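Local coordinates for oxalate biosynthetic component 1 (Burkholderia thailandensis, PDB 5IKY), which is a bifunctional enzyme of quorum sensing-dependent oxalate production that works as a serine hydrolase and has an additional lyase activity, at residues Ala540-Tyr545 with Ala720-Ala725; Arg714-Met719 with Gly1003-His1008; Phe857-Asp862 with Leu982-Thr987. One frame throughout, in Å; residues are numbered along the deposited sequence.

How the contacts relate
Contacts 1 and 2 both use helix 715-734, and their centres lie about 13 Å apart. They join directly where Arg714 NH2 of contact 2 donates to Tyr545 O of contact 1, a probable hydrogen bond of 2.9 Å. Contact 3 is centred about 12 Å from contact 2. Here Asn860 ND2 probably donates to Gly1003 O at 2.9 Å. Contacts 1 and 3 are about 20 Å apart, centre to centre, yet Tyr723 CE2 still comes within 3.5 Å of Phe857 CE2. Together the three run from the cap helices into the α/β-hydrolase part. The magnesium ion is held by His227 and Glu477, which belong to none of the three contacts.

Contact 1: Ala540-Tyr545 with Ala720-Ala725; sequences AALAHY and ALLYHA
Leu542 and Leu721 lie alongside each other and point in opposite directions. The base of one therefore meets the tip of the other. Leu721 CD1 packs 3.7 Å from Leu542 CB, and Leu542 CD1 reaches back to 4.0 Å from Leu721 CB. Both chains are stretched in the same way. In Leu542, CG is anti to the carbonyl carbon (chi1 -54°), and CD1 is then anti to CA (chi2 175°), which makes CD1 the leading methyl.

The same CD1 of Leu542 meets a second leucine. It comes 4.1 Å from Leu722 CD2, and these two side chains cross at about a right angle. Leu721 CD1 in turn faces both ends of a type I turn from Leu542 to Tyr545. It lies 3.8 Å from Leu542 O and 3.9 Å from Tyr545 CB. The turn is closed by the hydrogen bond from Tyr545 N to Leu542 O, 3.1 Å. Tyr545 contributes its CB here, while the rest of its side chain leads away; the side chain also touches Thr556 of helix 554-560. The ring turns an edge to Leu542 CA, which lies in its plane.

Ile557 of helix 554-560 touches both Leu542 and Leu721. Leu722 also packs on Leu687 and Leu690 of helix 682-690. The contact is wholly apolar between side chains and buries 172 Å². It sets the turn that follows helix 530-541 against the flank of helix 715-734. Such packing of leucines and an isoleucine is typical of a hydrophobic core between helices and a turn, with helix 715-734 belonging to the cap region.

Contact 2: Arg714-Met719 with Gly1003-His1008; sequences RYSATM and GTTSRH
Tyr715 and Ser716, in the first turn of helix 715-734, face Thr1004 and Thr1005 in a segment without regular structure. The two backbones stay well apart: the nearest CA pair, Ser716 and Gly1003, is 7.8 Å apart. Arg714 takes the N-cap position, and Met719 N is hydrogen-bonded to Tyr715 O at 3.0 Å.

Side chains bridge the gap. Thr1005 CG2 reaches both helix residues in van der Waals contact, 4.0 Å from Ser716 OG and 4.2 Å from Tyr715 CD2. Ser716 OG also has a weak hydrogen bond with Asn860 ND2. In Thr1005, CG2 is anti to the carbonyl carbon, while OG1 (chi1 61°) sits between the backbone N and the carbonyl carbon. That hydroxyl is hydrogen-bonded to Asp979 OD2, which helps fix the rotation of the side chain.

The Tyr715 ring meets Thr1005 CG2 and Thr1004 O obliquely. One ring face carries Met719 CG, 3.8 Å above the plane and offset toward the rim. The hydroxyl of Tyr715 is hydrogen-bonded to Ala1002 O, just ahead of the loop.

Gln711 and Arg710 tie the same loop by hydrogen bonds to the carbonyl oxygens of Thr1005 and Ser1006. The contact thus joins the cap region to the α/β-hydrolase region. Beyond it, Met719 leans on Phe535 of helix 530-541, and Ser1006 and His1008 touch Arg1052 of strand 1049-1054.

Contact 3: Phe857-Asp862 with Leu982-Thr987; sequences FALNAD and LDWLGT
Trp984 reaches across to Leu859 and Asp862 with the far end of its indole. From CB, the chain leaves with CG anti to the carbonyl carbon (chi1 -75°), and the CA-CB bond points toward segment 857-862. In the five-membered ring, NE1 makes a weak hydrogen bond to Pro863 O. The indole also stacks with the ring of His981.

Next comes the six-membered ring, which meets its partners with its edge. CZ2 is closest, 3.1 Å from Asp862 O, which lies near the ring plane. Trp984 stands in the loop that links strands 969-976 and 988-992. These are neighbouring parallel strands of the central mixed sheet of the α/β-hydrolase fold. The partners of Trp984 sit at the end of helix 849-860 and just beyond, so the indole ties that helix end to the sheet loop.

At the tip, CH2 is 3.7 Å from Asp862 O and 4.2 Å from Asp862 OD2. The carboxylate plane is turned 79° from the indole plane. Two backbone N-H groups, of Ile866 and Tyr867, hold Asp862 OD2. CH2 also packs 4.3 Å from Leu859 CD1, whose side chain touches Ala939 and Gln943 of helix 937-955.

Contact 1: Ala540-Tyr545 with Ala720-Ala725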
ATOM      1  N   ALA A 540      25.699   3.917   8.577  1.00 54.27           N
ATOM      2  CA  ALA A 540      27.073   3.451   8.427  1.00 53.78           C
ATOM      3  C   ALA A 540      28.074   4.438   9.026  1.00 50.59           C
ATOM      4  O   ALA A 540      29.040   4.037   9.670  1.00 51.19           O
ATOM      5  CB  ALA A 540      27.391   3.207   6.959  1.00 42.36           C
ATOM      6  N   ALA A 541      27.839   5.727   8.812  1.00 59.32           N
ATOM      7  CA  ALA A 541      28.761   6.759   9.283  1.00 53.47           C
ATOM      8  C   ALA A 541      28.775   6.882  10.806  1.00 46.67           C
ATOM      9  O   ALA A 541      29.751   7.355  11.386  1.00 57.22           O
ATOM     10  CB  ALA A 541      28.413   8.099   8.652  1.00 50.82           C
ATOM     11  N   LEU A 542      27.693   6.458  11.450  1.00 50.15           N
ATOM     12  CA  LEU A 542      27.577   6.554  12.902  1.00 55.05           C
ATOM     13  C   LEU A 542      27.718   5.190  13.572  1.00 58.73           C
ATOM     14  O   LEU A 542      27.470   5.051  14.768  1.00 51.75           O
ATOM     15  CB  LEU A 542      26.234   7.181  13.287  1.00 48.71           C
ATOM     16  CG  LEU A 542      25.888   8.537  12.668  1.00 60.49           C
ATOM     17  CD1 LEU A 542      24.479   8.955  13.051  1.00 53.62           C
ATOM     18  CD2 LEU A 542      26.895   9.596  13.098  1.00 53.88           C
ATOM     19  N   ALA A 543      28.129   4.193  12.793  1.00 46.17           N
ATOM     20  CA  ALA A 543      28.117   2.798  13.232  1.00 48.54           C
ATOM     21  C   ALA A 543      28.981   2.523  14.459  1.00 47.45           C
ATOM     22  O   ALA A 543      28.672   1.633  15.249  1.00 76.80           O
ATOM     23  CB  ALA A 543      28.554   1.896  12.090  1.00 45.65           C
ATOM     24  N   HIS A 544      30.059   3.281  14.617  1.00 60.10           N
ATOM     25  CA  HIS A 544      31.016   3.009  15.684  1.00 66.72           C
ATOM     26  C   HIS A 544      30.795   3.880  16.909  1.00 64.47           C
ATOM     27  O   HIS A 544      31.536   3.783  17.889  1.00 74.48           O
ATOM     28  CB  HIS A 544      32.439   3.187  15.165  1.00 73.46           C
ATOM     29  CG  HIS A 544      32.840   2.150  14.164  1.00 91.14           C
ATOM     30  ND1 HIS A 544      33.478   2.461  12.983  1.00107.25           N
ATOM     31  CD2 HIS A 544      32.684   0.805  14.166  1.00 86.06           C
ATOM     32  CE1 HIS A 544      33.698   1.351  12.301  1.00113.35           C
ATOM     33  NE2 HIS A 544      33.229   0.332  12.998  1.00101.10           N
ATOM     34  N   TYR A 545      29.770   4.724  16.858  1.00 55.61           N
ATOM     35  CA  TYR A 545      29.439   5.570  17.996  1.00 60.53           C
ATOM     36  C   TYR A 545      28.369   4.919  18.862  1.00 51.05           C
ATOM     37  O   TYR A 545      27.405   4.357  18.346  1.00 64.33           O
ATOM     38  CB  TYR A 545      28.977   6.951  17.524  1.00 53.83           C
ATOM     39  CG  TYR A 545      30.050   7.728  16.799  1.00 53.95           C
ATOM     40  CD1 TYR A 545      31.155   8.221  17.482  1.00 56.51           C
ATOM     41  CD2 TYR A 545      29.963   7.965  15.434  1.00 49.24           C
ATOM     42  CE1 TYR A 545      32.143   8.929  16.827  1.00 52.23           C
ATOM     43  CE2 TYR A 545      30.947   8.674  14.769  1.00 59.00           C
ATOM     44  CZ  TYR A 545      32.035   9.151  15.471  1.00 51.61           C
ATOM     45  OH  TYR A 545      33.015   9.855  14.816  1.00 62.08           O
ATOM     46  N   ALA A 720      18.788   7.398  17.750  1.00 55.55           N
ATOM     47  CA  ALA A 720      19.154   7.999  19.029  1.00 61.87           C
ATOM     48  C   ALA A 720      20.236   9.060  18.841  1.00 64.01           C
ATOM     49  O   ALA A 720      20.195  10.120  19.465  1.00 67.00           O
ATOM     50  CB  ALA A 720      19.623   6.931  20.003  1.00 51.34           C
ATOM     51  N   LEU A 721      21.196   8.763  17.973  1.00 56.16           N
ATOM     52  CA  LEU A 721      22.298   9.677  17.695  1.00 55.59           C
ATOM     53  C   LEU A 721      21.830  10.894  16.907  1.00 59.89           C
ATOM     54  O   LEU A 721      22.257  12.018  17.174  1.00 64.33           O
ATOM     55  CB  LEU A 721      23.410   8.954  16.932  1.00 57.34           C
ATOM     56  CG  LEU A 721      24.201   7.930  17.747  1.00 50.09           C
ATOM     57  CD1 LEU A 721      25.136   7.132  16.857  1.00 55.71           C
ATOM     58  CD2 LEU A 721      24.974   8.637  18.842  1.00 55.76           C
ATOM     59  N   LEU A 722      20.956  10.662  15.934  1.00 59.62           N
ATOM     60  CA  LEU A 722      20.421  11.741  15.109  1.00 53.60           C
ATOM     61  C   LEU A 722      19.625  12.739  15.943  1.00 61.70           C
ATOM     62  O   LEU A 722      19.787  13.950  15.796  1.00 66.63           O
ATOM     63  CB  LEU A 722      19.545  11.178  13.991  1.00 50.20           C
ATOM     64  CG  LEU A 722      20.287  10.446  12.874  1.00 51.22           C
ATOM     65  CD1 LEU A 722      19.308   9.874  11.859  1.00 49.79           C
ATOM     66  CD2 LEU A 722      21.279  11.380  12.210  1.00 46.25           C
ATOM     67  N   TYR A 723      18.765  12.227  16.818  1.00 50.08           N
ATOM     68  CA  TYR A 723      17.970  13.089  17.687  1.00 58.59           C
ATOM     69  C   TYR A 723      18.830  13.750  18.756  1.00 57.79           C
ATOM     70  O   TYR A 723      18.484  14.812  19.268  1.00 61.24           O
ATOM     71  CB  TYR A 723      16.831  12.302  18.336  1.00 54.61           C
ATOM     72  CG  TYR A 723      15.589  12.244  17.478  1.00 58.04           C
ATOM     73  CD1 TYR A 723      14.891  13.403  17.164  1.00 56.83           C
ATOM     74  CD2 TYR A 723      15.114  11.036  16.981  1.00 49.92           C
ATOM     75  CE1 TYR A 723      13.760  13.364  16.376  1.00 61.79           C
ATOM     76  CE2 TYR A 723      13.978  10.985  16.194  1.00 63.48           C
ATOM     77  CZ  TYR A 723      13.303  12.154  15.897  1.00 66.42           C
ATOM     78  OH  TYR A 723      12.172  12.118  15.117  1.00 68.33           O
ATOM     79  N   HIS A 724      19.950  13.116  19.092  1.00 66.09           N
ATOM     80  CA  HIS A 724      20.909  13.701  20.020  1.00 55.73           C
ATOM     81  C   HIS A 724      21.449  15.012  19.458  1.00 61.48           C
ATOM     82  O   HIS A 724      21.441  16.040  20.134  1.00 54.90           O
ATOM     83  CB  HIS A 724      22.054  12.726  20.295  1.00 61.37           C
ATOM     84  CG  HIS A 724      23.015  13.194  21.343  1.00 65.13           C
ATOM     85  ND1 HIS A 724      23.873  14.256  21.151  1.00 85.26           N
ATOM     86  CD2 HIS A 724      23.262  12.734  22.592  1.00 96.05           C
ATOM     87  CE1 HIS A 724      24.600  14.435  22.240  1.00 76.27           C
ATOM     88  NE2 HIS A 724      24.250  13.523  23.128  1.00 82.85           N
ATOM     89  N   ALA A 725      21.914  14.964  18.214  1.00 52.62           N
ATOM     90  CA  ALA A 725      22.418  16.153  17.540  1.00 65.70           C
ATOM     91  C   ALA A 725      21.286  17.142  17.288  1.00 67.52           C
ATOM     92  O   ALA A 725      21.481  18.357  17.355  1.00 79.64           O
ATOM     93  CB  ALA A 725      23.097  15.777  16.232  1.00 54.52           C
TER

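Contact 2: Arg714-Met719 with Gly1003-His1008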
ATOM      1  N   ARG A 714      21.354  -1.515  13.579  1.00 48.06           N
ATOM      2  CA  ARG A 714      21.793  -0.218  14.091  1.00 56.31           C
ATOM      3  C   ARG A 714      20.719   0.861  14.013  1.00 61.01           C
ATOM      4  O   ARG A 714      21.019   2.043  14.181  1.00 60.28           O
ATOM      5  CB  ARG A 714      23.033   0.257  13.326  1.00 49.28           C
ATOM      6  CG  ARG A 714      24.321  -0.433  13.731  1.00 45.88           C
ATOM      7  CD  ARG A 714      24.783   0.045  15.094  1.00 46.96           C
ATOM      8  NE  ARG A 714      25.097   1.470  15.096  1.00 60.91           N
ATOM      9  CZ  ARG A 714      25.536   2.129  16.162  1.00 62.00           C
ATOM     10  NH1 ARG A 714      25.713   1.489  17.308  1.00 64.41           N
ATOM     11  NH2 ARG A 714      25.799   3.427  16.084  1.00 61.59           N
ATOM     12  N   TYR A 715      19.475   0.462  13.765  1.00 56.43           N
ATOM     13  CA  TYR A 715      18.409   1.431  13.520  1.00 55.49           C
ATOM     14  C   TYR A 715      18.152   2.355  14.708  1.00 51.44           C
ATOM     15  O   TYR A 715      18.179   3.578  14.563  1.00 50.92           O
ATOM     16  CB  TYR A 715      17.105   0.724  13.144  1.00 50.49           C
ATOM     17  CG  TYR A 715      15.954   1.687  12.970  1.00 45.42           C
ATOM     18  CD1 TYR A 715      15.856   2.480  11.833  1.00 43.97           C
ATOM     19  CD2 TYR A 715      14.977   1.821  13.950  1.00 45.56           C
ATOM     20  CE1 TYR A 715      14.808   3.371  11.671  1.00 47.23           C
ATOM     21  CE2 TYR A 715      13.927   2.711  13.798  1.00 45.58           C
ATOM     22  CZ  TYR A 715      13.847   3.482  12.655  1.00 51.60           C
ATOM     23  OH  TYR A 715      12.807   4.369  12.498  1.00 49.55           O
ATOM     24  N   SER A 716      17.890   1.773  15.873  1.00 52.62           N
ATOM     25  CA  SER A 716      17.562   2.565  17.057  1.00 54.08           C
ATOM     26  C   SER A 716      18.729   3.441  17.498  1.00 54.96           C
ATOM     27  O   SER A 716      18.539   4.603  17.851  1.00 65.99           O
ATOM     28  CB  SER A 716      17.129   1.658  18.208  1.00 52.83           C
ATOM     29  OG  SER A 716      15.881   1.045  17.928  1.00 57.63           O
ATOM     30  N   ALA A 717      19.933   2.876  17.474  1.00 59.72           N
ATOM     31  CA  ALA A 717      21.135   3.622  17.836  1.00 60.03           C
ATOM     32  C   ALA A 717      21.338   4.812  16.904  1.00 63.42           C
ATOM     33  O   ALA A 717      21.683   5.907  17.348  1.00 55.82           O
ATOM     34  CB  ALA A 717      22.355   2.715  17.810  1.00 48.90           C
ATOM     35  N   THR A 718      21.118   4.589  15.611  1.00 53.01           N
ATOM     36  CA  THR A 718      21.245   5.650  14.620  1.00 46.54           C
ATOM     37  C   THR A 718      20.248   6.771  14.896  1.00 62.65           C
ATOM     38  O   THR A 718      20.597   7.950  14.852  1.00 47.15           O
ATOM     39  CB  THR A 718      21.027   5.122  13.190  1.00 45.36           C
ATOM     40  OG1 THR A 718      21.859   3.979  12.966  1.00 50.80           O
ATOM     41  CG2 THR A 718      21.362   6.196  12.170  1.00 50.06           C
ATOM     42  N   MET A 719      19.006   6.395  15.188  1.00 54.25           N
ATOM     43  CA  MET A 719      17.960   7.371  15.469  1.00 52.43           C
ATOM     44  C   MET A 719      18.254   8.116  16.768  1.00 58.46           C
ATOM     45  O   MET A 719      18.015   9.319  16.873  1.00 52.42           O
ATOM     46  CB  MET A 719      16.590   6.690  15.537  1.00 47.37           C
ATOM     47  CG  MET A 719      16.122   6.103  14.211  1.00 46.20           C
ATOM     48  SD  MET A 719      15.700   7.358  12.984  1.00 63.02           S
ATOM     49  CE  MET A 719      14.039   7.797  13.496  1.00 46.15           C
ATOM     50  N   GLY A1003       9.431   4.682  15.863  1.00 60.77           N
ATOM     51  CA  GLY A1003      10.037   4.522  17.171  1.00 55.49           C
ATOM     52  C   GLY A1003      10.111   3.081  17.639  1.00 62.08           C
ATOM     53  O   GLY A1003      10.632   2.803  18.718  1.00 62.98           O
ATOM     54  N   THR A1004       9.593   2.162  16.829  1.00 54.11           N
ATOM     55  CA  THR A1004       9.552   0.752  17.209  1.00 50.11           C
ATOM     56  C   THR A1004      10.199  -0.143  16.159  1.00 58.16           C
ATOM     57  O   THR A1004      10.504   0.302  15.053  1.00 54.33           O
ATOM     58  CB  THR A1004       8.110   0.275  17.443  1.00 59.42           C
ATOM     59  OG1 THR A1004       7.297   0.640  16.321  1.00 60.42           O
ATOM     60  CG2 THR A1004       7.543   0.911  18.701  1.00 57.45           C
ATOM     61  N   THR A1005      10.407  -1.408  16.514  1.00 55.04           N
ATOM     62  CA  THR A1005      11.050  -2.358  15.610  1.00 60.17           C
ATOM     63  C   THR A1005      10.275  -3.667  15.509  1.00 59.56           C
ATOM     64  O   THR A1005      10.693  -4.588  14.810  1.00 71.10           O
ATOM     65  CB  THR A1005      12.496  -2.675  16.052  1.00 57.07           C
ATOM     66  OG1 THR A1005      12.483  -3.263  17.359  1.00 59.60           O
ATOM     67  CG2 THR A1005      13.346  -1.411  16.074  1.00 49.55           C
ATOM     68  N   SER A1006       9.148  -3.746  16.209  1.00 77.83           N
ATOM     69  CA  SER A1006       8.312  -4.942  16.177  1.00 75.77           C
ATOM     70  C   SER A1006       7.654  -5.105  14.811  1.00 75.13           C
ATOM     71  O   SER A1006       7.148  -4.139  14.243  1.00 66.70           O
ATOM     72  CB  SER A1006       7.245  -4.883  17.274  1.00 76.51           C
ATOM     73  OG  SER A1006       6.445  -6.054  17.281  1.00 76.27           O
ATOM     74  N   ARG A1007       7.663  -6.329  14.290  1.00 78.49           N
ATOM     75  CA  ARG A1007       7.073  -6.608  12.983  1.00 79.38           C
ATOM     76  C   ARG A1007       5.551  -6.720  13.046  1.00 81.32           C
ATOM     77  O   ARG A1007       4.874  -6.678  12.017  1.00 79.18           O
ATOM     78  CB  ARG A1007       7.660  -7.894  12.395  1.00 77.65           C
ATOM     79  CG  ARG A1007       9.152  -7.836  12.116  1.00 82.65           C
ATOM     80  CD  ARG A1007       9.630  -9.125  11.466  1.00 87.01           C
ATOM     81  NE  ARG A1007      11.068  -9.117  11.211  1.00 95.48           N
ATOM     82  CZ  ARG A1007      11.621  -8.758  10.057  1.00106.27           C
ATOM     83  NH1 ARG A1007      10.855  -8.377   9.042  1.00 98.34           N
ATOM     84  NH2 ARG A1007      12.939  -8.781   9.916  1.00113.24           N
ATOM     85  N   HIS A1008       5.018  -6.862  14.257  1.00 72.32           N
ATOM     86  CA  HIS A1008       3.579  -7.018  14.455  1.00 69.03           C
ATOM     87  C   HIS A1008       2.788  -5.777  14.043  1.00 65.69           C
ATOM     88  O   HIS A1008       1.608  -5.870  13.706  1.00 89.34           O
ATOM     89  CB  HIS A1008       3.278  -7.359  15.918  1.00 66.54           C
ATOM     90  CG  HIS A1008       3.718  -8.732  16.322  1.00 85.44           C
ATOM     91  ND1 HIS A1008       3.188  -9.877  15.767  1.00 97.66           N
ATOM     92  CD2 HIS A1008       4.633  -9.144  17.232  1.00103.28           C
ATOM     93  CE1 HIS A1008       3.760 -10.935  16.314  1.00103.80           C
ATOM     94  NE2 HIS A1008       4.641 -10.517  17.206  1.00110.58           N
TER

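Contact 3: Phe857-Asp862 with Leu982-Thr987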
ATOM      1  N   PHE A 857      14.682   6.153  21.828  1.00 53.20           N
ATOM      2  CA  PHE A 857      15.510   5.312  20.969  1.00 64.94           C
ATOM      3  C   PHE A 857      16.718   4.735  21.700  1.00 69.30           C
ATOM      4  O   PHE A 857      17.164   3.630  21.395  1.00 70.82           O
ATOM      5  CB  PHE A 857      15.978   6.101  19.746  1.00 51.02           C
ATOM      6  CG  PHE A 857      14.904   6.314  18.717  1.00 53.71           C
ATOM      7  CD1 PHE A 857      14.435   5.254  17.961  1.00 49.34           C
ATOM      8  CD2 PHE A 857      14.365   7.573  18.504  1.00 50.32           C
ATOM      9  CE1 PHE A 857      13.450   5.442  17.013  1.00 48.64           C
ATOM     10  CE2 PHE A 857      13.377   7.768  17.557  1.00 59.18           C
ATOM     11  CZ  PHE A 857      12.919   6.702  16.810  1.00 55.27           C
ATOM     12  N   ALA A 858      17.251   5.485  22.658  1.00 64.50           N
ATOM     13  CA  ALA A 858      18.376   5.008  23.452  1.00 63.72           C
ATOM     14  C   ALA A 858      17.945   3.826  24.314  1.00 65.10           C
ATOM     15  O   ALA A 858      18.724   2.905  24.556  1.00 60.64           O
ATOM     16  CB  ALA A 858      18.936   6.126  24.317  1.00 55.51           C
ATOM     17  N   LEU A 859      16.698   3.862  24.773  1.00 67.63           N
ATOM     18  CA  LEU A 859      16.136   2.765  25.551  1.00 69.46           C
ATOM     19  C   LEU A 859      15.993   1.529  24.673  1.00 69.01           C
ATOM     20  O   LEU A 859      16.248   0.408  25.114  1.00 72.96           O
ATOM     21  CB  LEU A 859      14.784   3.157  26.146  1.00 69.84           C
ATOM     22  CG  LEU A 859      14.167   2.156  27.126  1.00 63.14           C
ATOM     23  CD1 LEU A 859      15.061   1.988  28.343  1.00 59.83           C
ATOM     24  CD2 LEU A 859      12.770   2.589  27.536  1.00 67.27           C
ATOM     25  N   ASN A 860      15.581   1.745  23.427  1.00 64.57           N
ATOM     26  CA  ASN A 860      15.503   0.675  22.438  1.00 59.65           C
ATOM     27  C   ASN A 860      16.838  -0.037  22.254  1.00 66.82           C
ATOM     28  O   ASN A 860      16.884  -1.255  22.083  1.00 65.97           O
ATOM     29  CB  ASN A 860      15.041   1.226  21.087  1.00 63.54           C
ATOM     30  CG  ASN A 860      13.537   1.389  20.997  1.00 56.35           C
ATOM     31  OD1 ASN A 860      12.821   1.271  21.990  1.00 74.28           O
ATOM     32  ND2 ASN A 860      13.052   1.666  19.794  1.00 57.07           N
ATOM     33  N   ALA A 861      17.920   0.738  22.292  1.00 68.67           N
ATOM     34  CA  ALA A 861      19.255   0.223  22.004  1.00 67.57           C
ATOM     35  C   ALA A 861      19.943  -0.322  23.247  1.00 66.37           C
ATOM     36  O   ALA A 861      21.123  -0.672  23.208  1.00 84.24           O
ATOM     37  CB  ALA A 861      20.109   1.311  21.369  1.00 62.34           C
ATOM     38  N   ASP A 862      19.204  -0.394  24.348  1.00 69.44           N
ATOM     39  CA  ASP A 862      19.744  -0.903  25.602  1.00 76.37           C
ATOM     40  C   ASP A 862      19.432  -2.391  25.754  1.00 87.61           C
ATOM     41  O   ASP A 862      18.280  -2.768  25.958  1.00 97.65           O
ATOM     42  CB  ASP A 862      19.180  -0.111  26.783  1.00 83.47           C
ATOM     43  CG  ASP A 862      19.946  -0.349  28.069  1.00 96.05           C
ATOM     44  OD1 ASP A 862      21.143  -0.701  27.999  1.00 96.05           O
ATOM     45  OD2 ASP A 862      19.347  -0.175  29.151  1.00 90.09           O
ATOM     46  N   LEU A 982      10.399  -7.580  25.887  1.00 80.07           N
ATOM     47  CA  LEU A 982       9.598  -8.699  26.363  1.00 78.08           C
ATOM     48  C   LEU A 982      10.310  -9.539  27.424  1.00 81.23           C
ATOM     49  O   LEU A 982       9.668 -10.091  28.315  1.00 88.18           O
ATOM     50  CB  LEU A 982       9.197  -9.582  25.177  1.00 70.21           C
ATOM     51  CG  LEU A 982       8.316 -10.798  25.459  1.00 81.92           C
ATOM     52  CD1 LEU A 982       7.084 -10.397  26.252  1.00 87.97           C
ATOM     53  CD2 LEU A 982       7.921 -11.466  24.155  1.00 75.89           C
ATOM     54  N   ASP A 983      11.634  -9.619  27.334  1.00 94.57           N
ATOM     55  CA  ASP A 983      12.405 -10.493  28.217  1.00101.37           C
ATOM     56  C   ASP A 983      12.926  -9.792  29.472  1.00105.76           C
ATOM     57  O   ASP A 983      13.718 -10.365  30.220  1.00111.49           O
ATOM     58  CB  ASP A 983      13.579 -11.107  27.451  1.00 91.01           C
ATOM     59  CG  ASP A 983      13.130 -12.095  26.393  1.00104.78           C
ATOM     60  OD1 ASP A 983      12.043 -12.691  26.559  1.00106.47           O
ATOM     61  OD2 ASP A 983      13.861 -12.278  25.397  1.00118.28           O
ATOM     62  N   TRP A 984      12.486  -8.560  29.705  1.00 91.75           N
ATOM     63  CA  TRP A 984      12.894  -7.826  30.898  1.00 91.07           C
ATOM     64  C   TRP A 984      11.953  -8.080  32.071  1.00 96.46           C
ATOM     65  O   TRP A 984      10.823  -8.535  31.887  1.00 91.09           O
ATOM     66  CB  TRP A 984      12.950  -6.322  30.622  1.00 89.71           C
ATOM     67  CG  TRP A 984      14.122  -5.871  29.810  1.00 84.49           C
ATOM     68  CD1 TRP A 984      15.055  -6.659  29.201  1.00 89.49           C
ATOM     69  CD2 TRP A 984      14.491  -4.517  29.524  1.00 91.75           C
ATOM     70  NE1 TRP A 984      15.979  -5.879  28.548  1.00 88.04           N
ATOM     71  CE2 TRP A 984      15.654  -4.559  28.729  1.00 90.03           C
ATOM     72  CE3 TRP A 984      13.945  -3.272  29.854  1.00 83.49           C
ATOM     73  CZ2 TRP A 984      16.285  -3.407  28.266  1.00 89.94           C
ATOM     74  CZ3 TRP A 984      14.573  -2.128  29.394  1.00 82.42           C
ATOM     75  CH2 TRP A 984      15.730  -2.203  28.608  1.00 83.98           C
ATOM     76  N   LEU A 985      12.429  -7.784  33.277  1.00 83.90           N
ATOM     77  CA  LEU A 985      11.568  -7.740  34.451  1.00 93.34           C
ATOM     78  C   LEU A 985      10.747  -6.459  34.421  1.00106.17           C
ATOM     79  O   LEU A 985      11.307  -5.362  34.389  1.00124.95           O
ATOM     80  CB  LEU A 985      12.390  -7.804  35.739  1.00105.54           C
ATOM     81  CG  LEU A 985      12.682  -9.173  36.353  1.00104.47           C
ATOM     82  CD1 LEU A 985      13.640  -9.029  37.524  1.00103.00           C
ATOM     83  CD2 LEU A 985      11.390  -9.839  36.796  1.00 95.76           C
ATOM     84  N   GLY A 986       9.424  -6.586  34.426  1.00 89.49           N
ATOM     85  CA  GLY A 986       8.584  -5.406  34.386  1.00 95.48           C
ATOM     86  C   GLY A 986       7.087  -5.632  34.310  1.00 95.20           C
ATOM     87  O   GLY A 986       6.597  -6.756  34.413  1.00 90.76           O
ATOM     88  N   THR A 987       6.365  -4.533  34.122  1.00 87.16           N
ATOM     89  CA  THR A 987       4.910  -4.537  34.117  1.00 89.64           C
ATOM     90  C   THR A 987       4.351  -5.151  32.838  1.00 85.30           C
ATOM     91  O   THR A 987       4.847  -4.880  31.745  1.00 94.73           O
ATOM     92  CB  THR A 987       4.357  -3.105  34.269  1.00 94.51           C
ATOM     93  OG1 THR A 987       5.055  -2.429  35.324  1.00 91.98           O
ATOM     94  CG2 THR A 987       2.870  -3.131  34.576  1.00 98.16           C
TER